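Local coordinates for UDP-N-acetylglucosamine 2-epimerase (Listeria monocytogenes, PDB 3OT5), which probably catalyses the reversible epimerisation at C2 of the sugar that interconverts UDP-N-acetylglucosamine and UDP-N-acetylmannosamine, at residues A26-M31 / P115-V120; A44-A49 / N382-A387; Q138-H143 / A170-S175. All blocks are in the same frame, centred on the assembly; numbering follows the deposited sequence.

Interaction 1 (A26-M31 / P115-V120)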
loop_
_atom_site.group_PDB
_atom_site.type_symbol
_atom_site.label_atom_id
_atom_site.label_comp_id
_atom_site.label_asym_id
_atom_site.label_seq_id
_atom_site.Cartn_x
_atom_site.Cartn_y
_atom_site.Cartn_z
ATOM N N ALA A 26 1.512 -16.458 30.193
ATOM C CA ALA A 26 0.377 -15.852 29.430
ATOM C C ALA A 26 0.885 -14.964 28.293
ATOM O O ALA A 26 1.657 -14.024 28.517
ATOM C CB ALA A 26 -0.517 -15.048 30.362
ATOM N N LYS A 27 0.446 -15.262 27.073
ATOM C CA LYS A 27 0.849 -14.495 25.921
ATOM C C LYS A 27 -0.185 -13.422 25.620
ATOM O O LYS A 27 -1.299 -13.432 26.156
ATOM C CB LYS A 27 0.918 -15.383 24.668
ATOM C CG LYS A 27 1.744 -16.648 24.767
ATOM C CD LYS A 27 3.197 -16.389 25.086
ATOM C CE LYS A 27 3.992 -17.681 24.959
ATOM N NZ LYS A 27 3.398 -18.750 25.780
ATOM N N ILE A 28 0.201 -12.503 24.744
ATOM C CA ILE A 28 -0.693 -11.478 24.260
ATOM C C ILE A 28 -1.276 -12.108 23.002
ATOM O O ILE A 28 -0.552 -12.332 22.029
ATOM C CB ILE A 28 0.040 -10.180 23.900
ATOM C CG1 ILE A 28 0.780 -9.639 25.130
ATOM C CG2 ILE A 28 -0.953 -9.144 23.356
ATOM C CD1 ILE A 28 1.580 -8.377 24.856
ATOM N N LYS A 29 -2.561 -12.457 23.034
ATOM C CA LYS A 29 -3.177 -13.081 21.878
ATOM C C LYS A 29 -3.685 -12.007 20.945
ATOM O O LYS A 29 -4.599 -11.280 21.280
ATOM C CB LYS A 29 -4.298 -14.042 22.285
ATOM C CG LYS A 29 -4.911 -14.778 21.090
ATOM C CD LYS A 29 -5.830 -15.899 21.539
ATOM C CE LYS A 29 -6.262 -16.761 20.368
ATOM N NZ LYS A 29 -7.117 -17.894 20.795
ATOM N N VAL A 30 -3.054 -11.906 19.782
ATOM C CA VAL A 30 -3.407 -10.913 18.772
ATOM C C VAL A 30 -4.105 -11.571 17.593
ATOM O O VAL A 30 -3.578 -12.502 16.983
ATOM C CB VAL A 30 -2.186 -10.215 18.211
ATOM C CG1 VAL A 30 -2.618 -9.155 17.173
ATOM C CG2 VAL A 30 -1.357 -9.586 19.320
ATOM N N MET A 31 -5.290 -11.076 17.284
ATOM C CA MET A 31 -6.080 -11.566 16.184
ATOM C C MET A 31 -5.994 -10.538 15.084
ATOM O O MET A 31 -6.459 -9.431 15.251
ATOM C CB MET A 31 -7.537 -11.753 16.613
ATOM C CG MET A 31 -8.428 -12.208 15.502
ATOM S SD MET A 31 -10.116 -12.482 16.027
ATOM C CE MET A 31 -9.884 -13.834 17.180
ATOM N N PRO A 115 -9.366 -13.202 22.019
ATOM C CA PRO A 115 -8.085 -12.553 21.914
ATOM C C PRO A 115 -8.008 -11.327 22.794
ATOM O O PRO A 115 -9.031 -10.734 23.152
ATOM C CB PRO A 115 -8.043 -12.106 20.455
ATOM C CG PRO A 115 -9.474 -11.883 20.102
ATOM C CD PRO A 115 -10.170 -13.015 20.798
ATOM N N ASP A 116 -6.784 -10.949 23.131
ATOM C CA ASP A 116 -6.540 -9.762 23.923
ATOM C C ASP A 116 -6.674 -8.525 23.057
ATOM O O ASP A 116 -7.022 -7.454 23.535
ATOM C CB ASP A 116 -5.150 -9.834 24.493
ATOM C CG ASP A 116 -4.994 -10.987 25.425
ATOM O OD1 ASP A 116 -5.954 -11.258 26.170
ATOM O OD2 ASP A 116 -3.929 -11.617 25.425
ATOM N N ILE A 117 -6.397 -8.667 21.771
ATOM C CA ILE A 117 -6.477 -7.528 20.892
ATOM C C ILE A 117 -6.730 -7.977 19.493
ATOM O O ILE A 117 -6.227 -9.004 19.050
ATOM C CB ILE A 117 -5.198 -6.673 20.966
ATOM C CG1 ILE A 117 -5.320 -5.421 20.088
ATOM C CG2 ILE A 117 -3.969 -7.489 20.549
ATOM C CD1 ILE A 117 -4.136 -4.489 20.224
ATOM N N VAL A 118 -7.536 -7.196 18.800
ATOM C CA VAL A 118 -7.871 -7.475 17.430
ATOM C C VAL A 118 -7.314 -6.341 16.606
ATOM O O VAL A 118 -7.465 -5.164 16.981
ATOM C CB VAL A 118 -9.375 -7.561 17.227
ATOM C CG1 VAL A 118 -9.690 -7.878 15.751
ATOM C CG2 VAL A 118 -9.951 -8.629 18.127
ATOM N N LEU A 119 -6.656 -6.687 15.498
ATOM C CA LEU A 119 -6.082 -5.680 14.622
ATOM C C LEU A 119 -6.813 -5.685 13.308
ATOM O O LEU A 119 -6.921 -6.728 12.643
ATOM C CB LEU A 119 -4.591 -5.904 14.378
ATOM C CG LEU A 119 -3.714 -5.943 15.623
ATOM C CD1 LEU A 119 -2.276 -6.288 15.239
ATOM C CD2 LEU A 119 -3.805 -4.620 16.382
ATOM N N VAL A 120 -7.345 -4.516 12.960
ATOM C CA VAL A 120 -8.053 -4.324 11.707
ATOM C C VAL A 120 -7.220 -3.316 10.940
ATOM O O VAL A 120 -6.466 -2.494 11.527
ATOM C CB VAL A 120 -9.505 -3.857 11.917
ATOM C CG1 VAL A 120 -10.312 -4.933 12.762
ATOM C CG2 VAL A 120 -9.538 -2.522 12.594
#
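Met31 overlaps the CG-CD end of the Pro115 ring with its methyl: CE lies 3.5 Å from CG of the proline, while CB of the methionine passes close to the ring's CB. The side chain runs straight out from the backbone and then bends at its last torsion (chi3 -64°), which turns CE in against CG and CD of the proline. Beyond, Met31 meets helix 95-113. On the other face of the sheet Val30 divides its two methyls. CG2 lies alongside Ile117 CG2, 3.6 Å away, the two side chains pointing the same way, and CG1 presses closely on Leu119 CD1 at 3.5 Å.

Between these faces the strands run parallel. Met31 N gives a nearly straight bond to Ile117 O (2.9 Å), and Met31 O accepts from Leu119 N (2.8 Å). Earlier in the pair a side chain takes over the part of a carbonyl: Asp116 OD2 accepts Lys29 N at 2.9 Å in a bond that is straight at the hydrogen but reaches the oxygen from 36° above the carboxylate plane. Lys29 O is gripped twice in return, by Asp116 N at 2.9 Å and, in a longer bond, by Ile117 N. The extended Lys29 chain passes beside Pro115 to its salt bridge with Glu113.

Strand 28-34 bonds on its other flank to strand 57-63, and strand 117-121 to strand 140-144. The first and fourth strands of the order 3-2-1-4-5 thus lie side by side, the central arrangement of a Rossmann fold.

Interaction 2 (A44-A49 / N382-A387)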
loop_
_atom_site.group_PDB
_atom_site.type_symbol
_atom_site.label_atom_id
_atom_site.label_comp_id
_atom_site.label_asym_id
_atom_site.label_seq_id
_atom_site.Cartn_x
_atom_site.Cartn_y
_atom_site.Cartn_z
ATOM N N ALA A 44 0.368 -8.963 6.514
ATOM C CA ALA A 44 1.318 -10.090 6.586
ATOM C C ALA A 44 2.598 -9.762 7.375
ATOM O O ALA A 44 2.962 -10.513 8.273
ATOM C CB ALA A 44 1.678 -10.584 5.189
ATOM N N PRO A 45 3.271 -8.630 7.060
ATOM C CA PRO A 45 4.498 -8.273 7.765
ATOM C C PRO A 45 4.302 -8.179 9.271
ATOM O O PRO A 45 5.183 -8.543 10.044
ATOM C CB PRO A 45 4.843 -6.887 7.197
ATOM C CG PRO A 45 4.155 -6.796 5.953
ATOM C CD PRO A 45 2.883 -7.577 6.120
ATOM N N LEU A 46 3.147 -7.669 9.666
ATOM C CA LEU A 46 2.800 -7.523 11.063
ATOM C C LEU A 46 2.633 -8.924 11.656
ATOM O O LEU A 46 3.118 -9.214 12.762
ATOM C CB LEU A 46 1.522 -6.693 11.173
ATOM C CG LEU A 46 1.083 -6.099 12.508
ATOM C CD1 LEU A 46 2.209 -5.280 13.134
ATOM C CD2 LEU A 46 -0.160 -5.232 12.272
ATOM N N VAL A 47 1.981 -9.811 10.914
ATOM C CA VAL A 47 1.806 -11.179 11.381
ATOM C C VAL A 47 3.191 -11.826 11.532
ATOM O O VAL A 47 3.458 -12.486 12.543
ATOM C CB VAL A 47 0.905 -12.005 10.456
ATOM C CG1 VAL A 47 0.876 -13.463 10.898
ATOM C CG2 VAL A 47 -0.497 -11.411 10.436
ATOM N N LEU A 48 4.065 -11.635 10.542
ATOM C CA LEU A 48 5.431 -12.162 10.629
ATOM C C LEU A 48 6.119 -11.673 11.890
ATOM O O LEU A 48 6.714 -12.470 12.611
ATOM C CB LEU A 48 6.301 -11.766 9.432
ATOM C CG LEU A 48 6.065 -12.422 8.082
ATOM C CD1 LEU A 48 7.146 -11.961 7.095
ATOM C CD2 LEU A 48 6.084 -13.930 8.233
ATOM N N ALA A 49 6.059 -10.363 12.136
ATOM C CA ALA A 49 6.670 -9.761 13.327
ATOM C C ALA A 49 6.171 -10.433 14.619
ATOM O O ALA A 49 6.954 -10.692 15.541
ATOM C CB ALA A 49 6.398 -8.279 13.368
ATOM N N ASN A 382 7.463 -3.608 13.517
ATOM C CA ASN A 382 8.202 -3.650 14.769
ATOM C C ASN A 382 7.710 -2.580 15.718
ATOM O O ASN A 382 7.530 -2.837 16.907
ATOM C CB ASN A 382 9.692 -3.509 14.488
ATOM C CG ASN A 382 10.204 -4.614 13.608
ATOM O OD1 ASN A 382 10.626 -4.369 12.483
ATOM N ND2 ASN A 382 10.068 -5.856 14.071
ATOM N N ARG A 383 7.484 -1.379 15.196
ATOM C CA ARG A 383 6.955 -0.289 16.013
ATOM C C ARG A 383 5.537 -0.637 16.473
ATOM O O ARG A 383 5.169 -0.382 17.606
ATOM C CB ARG A 383 6.962 1.035 15.246
ATOM C CG ARG A 383 8.381 1.532 14.868
ATOM C CD ARG A 383 8.353 2.915 14.241
ATOM N NE ARG A 383 9.690 3.323 13.812
ATOM C CZ ARG A 383 10.209 3.071 12.612
ATOM N NH1 ARG A 383 9.512 2.429 11.692
ATOM N NH2 ARG A 383 11.425 3.474 12.328
ATOM N N ILE A 384 4.743 -1.243 15.599
ATOM C CA ILE A 384 3.380 -1.617 15.989
ATOM C C ILE A 384 3.439 -2.605 17.166
ATOM O O ILE A 384 2.776 -2.396 18.177
ATOM C CB ILE A 384 2.561 -2.183 14.805
ATOM C CG1 ILE A 384 2.293 -1.087 13.774
ATOM C CG2 ILE A 384 1.201 -2.763 15.279
ATOM C CD1 ILE A 384 1.607 -1.592 12.492
ATOM N N LEU A 385 4.256 -3.652 17.046
ATOM C CA LEU A 385 4.368 -4.652 18.108
ATOM C C LEU A 385 4.882 -4.046 19.403
ATOM O O LEU A 385 4.348 -4.339 20.464
ATOM C CB LEU A 385 5.243 -5.841 17.703
ATOM C CG LEU A 385 4.712 -6.724 16.569
ATOM C CD1 LEU A 385 5.601 -7.970 16.434
ATOM C CD2 LEU A 385 3.262 -7.136 16.825
ATOM N N ALA A 386 5.903 -3.199 19.317
ATOM C CA ALA A 386 6.448 -2.564 20.518
ATOM C C ALA A 386 5.338 -1.752 21.166
ATOM O O ALA A 386 5.213 -1.715 22.385
ATOM C CB ALA A 386 7.655 -1.683 20.183
ATOM N N ALA A 387 4.522 -1.114 20.335
ATOM C CA ALA A 387 3.402 -0.329 20.813
ATOM C C ALA A 387 2.426 -1.244 21.584
ATOM O O ALA A 387 2.013 -0.941 22.711
ATOM C CB ALA A 387 2.704 0.349 19.627
#
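Apolar contacts make up most of this meeting, and Leu46 and Ile384 lie at its heart. The two side chains cross at about a right angle, with Leu46 CD1 set against the branch point of the isoleucine, 3.5 Å from both CB and CG2. Its sister methyl CD2 faces CG2 and CD1 of Ile384 more loosely, so both branches of the leucine are used. Leu46 starts out with CG anti to its backbone N (chi1 -166°), a choice that carries the methyls across to the other helix although its first bond does not point at that helix. On the other helix, Ile384 points toward the contact from its root. Leu385 does so too, and its CD2 lies 4.3 Å from Leu46 CD1.

A second apolar patch joins Ala49 to Leu385, whose CG is 3.9 Å from the alanine CB. The modelled position of Leu385 CD1 is too close to Ala49 to be trusted, and the detail of this patch is doubtful.

Polar groups contribute little, and no hydrogen bond links the two segments. Nearer solvent, the amide of Asn382 swings back so that ND2 comes loosely near the CB of Ala49; a PEG molecule, probably from the crystallisation liquor, lies about 4 Å from this side chain, between nearest atoms. Arg383 turns away to a salt bridge with Asp377.

The helix segments cross at -55° with axes 9.5 Å apart. Val144 of strand 140-144 touches both Leu46 and Ile384, helix 200-208 meets Pro45 and Ile384, and Val47 faces strand 57-63. The helix at 380-392, from near the chain's end, thereby packs against the N-terminal Rossmann domain, as in GT-B-like relatives.

Interaction 3 (Q138-H143 / A170-S175)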
loop_
_atom_site.group_PDB
_atom_site.type_symbol
_atom_site.label_atom_id
_atom_site.label_comp_id
_atom_site.label_asym_id
_atom_site.label_seq_id
_atom_site.Cartn_x
_atom_site.Cartn_y
_atom_site.Cartn_z
ATOM N N GLN A 138 -15.981 -6.284 23.728
ATOM C CA GLN A 138 -15.145 -5.582 24.688
ATOM C C GLN A 138 -13.675 -6.017 24.680
ATOM O O GLN A 138 -13.075 -6.239 25.739
ATOM C CB GLN A 138 -15.753 -5.657 26.076
ATOM C CG GLN A 138 -17.109 -4.984 26.132
ATOM C CD GLN A 138 -17.670 -4.909 27.528
ATOM O OE1 GLN A 138 -17.390 -5.761 28.378
ATOM N NE2 GLN A 138 -18.474 -3.882 27.778
ATOM N N LYS A 139 -13.113 -6.131 23.474
ATOM C CA LYS A 139 -11.704 -6.466 23.279
ATOM C C LYS A 139 -11.000 -5.214 22.812
ATOM O O LYS A 139 -11.607 -4.339 22.183
ATOM C CB LYS A 139 -11.488 -7.518 22.192
ATOM C CG LYS A 139 -11.610 -8.989 22.518
ATOM C CD LYS A 139 -12.831 -9.372 23.261
ATOM C CE LYS A 139 -12.594 -9.375 24.751
ATOM N NZ LYS A 139 -11.700 -10.512 25.108
ATOM N N MET A 140 -9.708 -5.139 23.082
ATOM C CA MET A 140 -8.955 -4.001 22.651
ATOM C C MET A 140 -8.867 -4.041 21.119
ATOM O O MET A 140 -8.699 -5.109 20.516
ATOM C CB MET A 140 -7.582 -3.998 23.294
ATOM C CG MET A 140 -6.814 -2.753 22.993
ATOM S SD MET A 140 -5.284 -2.730 23.889
ATOM C CE MET A 140 -4.606 -1.150 23.359
ATOM N N LEU A 141 -9.031 -2.875 20.508
ATOM C CA LEU A 141 -9.006 -2.730 19.063
ATOM C C LEU A 141 -7.820 -1.894 18.619
ATOM O O LEU A 141 -7.640 -0.759 19.059
ATOM C CB LEU A 141 -10.301 -2.062 18.572
ATOM C CG LEU A 141 -10.439 -1.898 17.056
ATOM C CD1 LEU A 141 -10.307 -3.235 16.344
ATOM C CD2 LEU A 141 -11.773 -1.244 16.705
ATOM N N GLY A 142 -7.014 -2.469 17.740
ATOM C CA GLY A 142 -5.858 -1.785 17.204
ATOM C C GLY A 142 -6.155 -1.504 15.743
ATOM O O GLY A 142 -6.649 -2.385 15.024
ATOM N N HIS A 143 -5.842 -0.291 15.302
ATOM C CA HIS A 143 -6.111 0.113 13.919
ATOM C C HIS A 143 -4.814 0.381 13.172
ATOM O O HIS A 143 -4.107 1.360 13.448
ATOM C CB HIS A 143 -7.058 1.310 13.964
ATOM C CG HIS A 143 -7.617 1.722 12.639
ATOM N ND1 HIS A 143 -8.041 3.007 12.386
ATOM C CD2 HIS A 143 -7.767 1.041 11.481
ATOM C CE1 HIS A 143 -8.488 3.083 11.147
ATOM N NE2 HIS A 143 -8.323 1.905 10.573
ATOM N N ALA A 170 -11.397 2.378 17.847
ATOM C CA ALA A 170 -10.030 1.969 18.153
ATOM C C ALA A 170 -9.520 2.451 19.510
ATOM O O ALA A 170 -9.800 3.570 19.961
ATOM C CB ALA A 170 -9.081 2.446 17.045
ATOM N N ASP A 171 -8.745 1.577 20.141
ATOM C CA ASP A 171 -8.109 1.864 21.406
ATOM C C ASP A 171 -6.675 2.281 21.149
ATOM O O ASP A 171 -6.099 2.995 21.927
ATOM C CB ASP A 171 -8.128 0.621 22.269
ATOM C CG ASP A 171 -9.517 0.208 22.618
ATOM O OD1 ASP A 171 -10.229 1.027 23.233
ATOM O OD2 ASP A 171 -9.883 -0.933 22.310
ATOM N N ILE A 172 -6.107 1.825 20.040
ATOM C CA ILE A 172 -4.739 2.158 19.697
ATOM C C ILE A 172 -4.658 2.344 18.179
ATOM O O ILE A 172 -5.222 1.571 17.394
ATOM C CB ILE A 172 -3.750 1.122 20.316
ATOM C CG1 ILE A 172 -2.298 1.489 20.031
ATOM C CG2 ILE A 172 -4.064 -0.280 19.842
ATOM C CD1 ILE A 172 -1.314 0.666 20.879
ATOM N N HIS A 173 -3.989 3.419 17.783
ATOM C CA HIS A 173 -3.897 3.801 16.396
ATOM C C HIS A 173 -2.469 3.776 15.932
ATOM O O HIS A 173 -1.577 4.337 16.580
ATOM C CB HIS A 173 -4.439 5.221 16.243
ATOM C CG HIS A 173 -5.781 5.417 16.866
ATOM N ND1 HIS A 173 -6.956 5.350 16.149
ATOM C CD2 HIS A 173 -6.136 5.659 18.149
ATOM C CE1 HIS A 173 -7.977 5.560 16.960
ATOM N NE2 HIS A 173 -7.508 5.739 18.184
ATOM N N PHE A 174 -2.260 3.130 14.799
ATOM C CA PHE A 174 -0.955 3.028 14.224
ATOM C C PHE A 174 -1.057 3.836 12.935
ATOM O O PHE A 174 -1.533 3.358 11.925
ATOM C CB PHE A 174 -0.607 1.553 14.003
ATOM C CG PHE A 174 -0.852 0.691 15.220
ATOM C CD1 PHE A 174 -0.034 0.784 16.331
ATOM C CD2 PHE A 174 -1.909 -0.216 15.246
ATOM C CE1 PHE A 174 -0.247 -0.003 17.437
ATOM C CE2 PHE A 174 -2.129 -1.018 16.344
ATOM C CZ PHE A 174 -1.300 -0.905 17.458
ATOM N N SER A 175 -0.661 5.101 13.011
ATOM C CA SER A 175 -0.734 5.996 11.870
ATOM C C SER A 175 0.463 5.808 10.963
ATOM O O SER A 175 1.560 5.528 11.430
ATOM C CB SER A 175 -0.798 7.451 12.335
ATOM O OG SER A 175 -1.964 7.679 13.107
HETATM O O HOH W 1 -7.954 5.309 13.837
#
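Met140 runs past Asp171 to reach Ile172. Its CB lies 4.0 Å from Asp171 OD2; CG, anti to the methionine N, comes closer, at 3.6 Å from that oxygen and 3.7 Å from Asp171 CB. Beyond SD the extended chain brings CE to Ile172 CG2, also at 3.7 Å, and helix 380-392 touches the methionine as well. Asp171 OD2 meanwhile accepts Leu141 N through its anti lone pair (2.8 Å), and Leu141 O takes two donors in its carbonyl plane, Asp171 N and the more distant Ile172 N. These bonds open the parallel pairing of a beta-alpha-beta crossover, strand 140-144 to helix 159-169 to strand 172-175, a repeating unit of the Rossmann fold. Further along, His143 N bonds to Ile172 O and His143 O accepts Phe174 N at 2.9 Å, while the phenyl ring brings CE2 to within 3.9 Å of Gly142 CA. On the opposite face from Ile172, the imidazoles of His143 and His173 share one water that lies in the plane of both rings, at their edges: it is 2.7 Å from His143 ND1 and also contacts His173 ND1, where the modelled distance is doubtfully short. The other nitrogen of the first ring, His143 NE2, is hydrogen-bonded to Gly122 O.

Interactions 1 and 3, with centres 11 Å apart, are neighbouring steps across one parallel sheet: strands 117-121 and 140-144 bond directly, Val118 N probably to Met140 O and Gly142 N to Val118 O. Interaction 2 lies 12 Å from the first and 14 Å from the third, centre to centre, and reaches both, Leu46 touching Leu119 while Ile384 and Ala387 meet the Phe174 ring. Along the chain, both segments of interaction 1 precede those of interaction 3, which fall between the two of interaction 2. The sheet thus combines a local crossover (interaction 3) with a long-range pairing of its first and fourth strands (interaction 1), and a helix from the chain's far end packs against it.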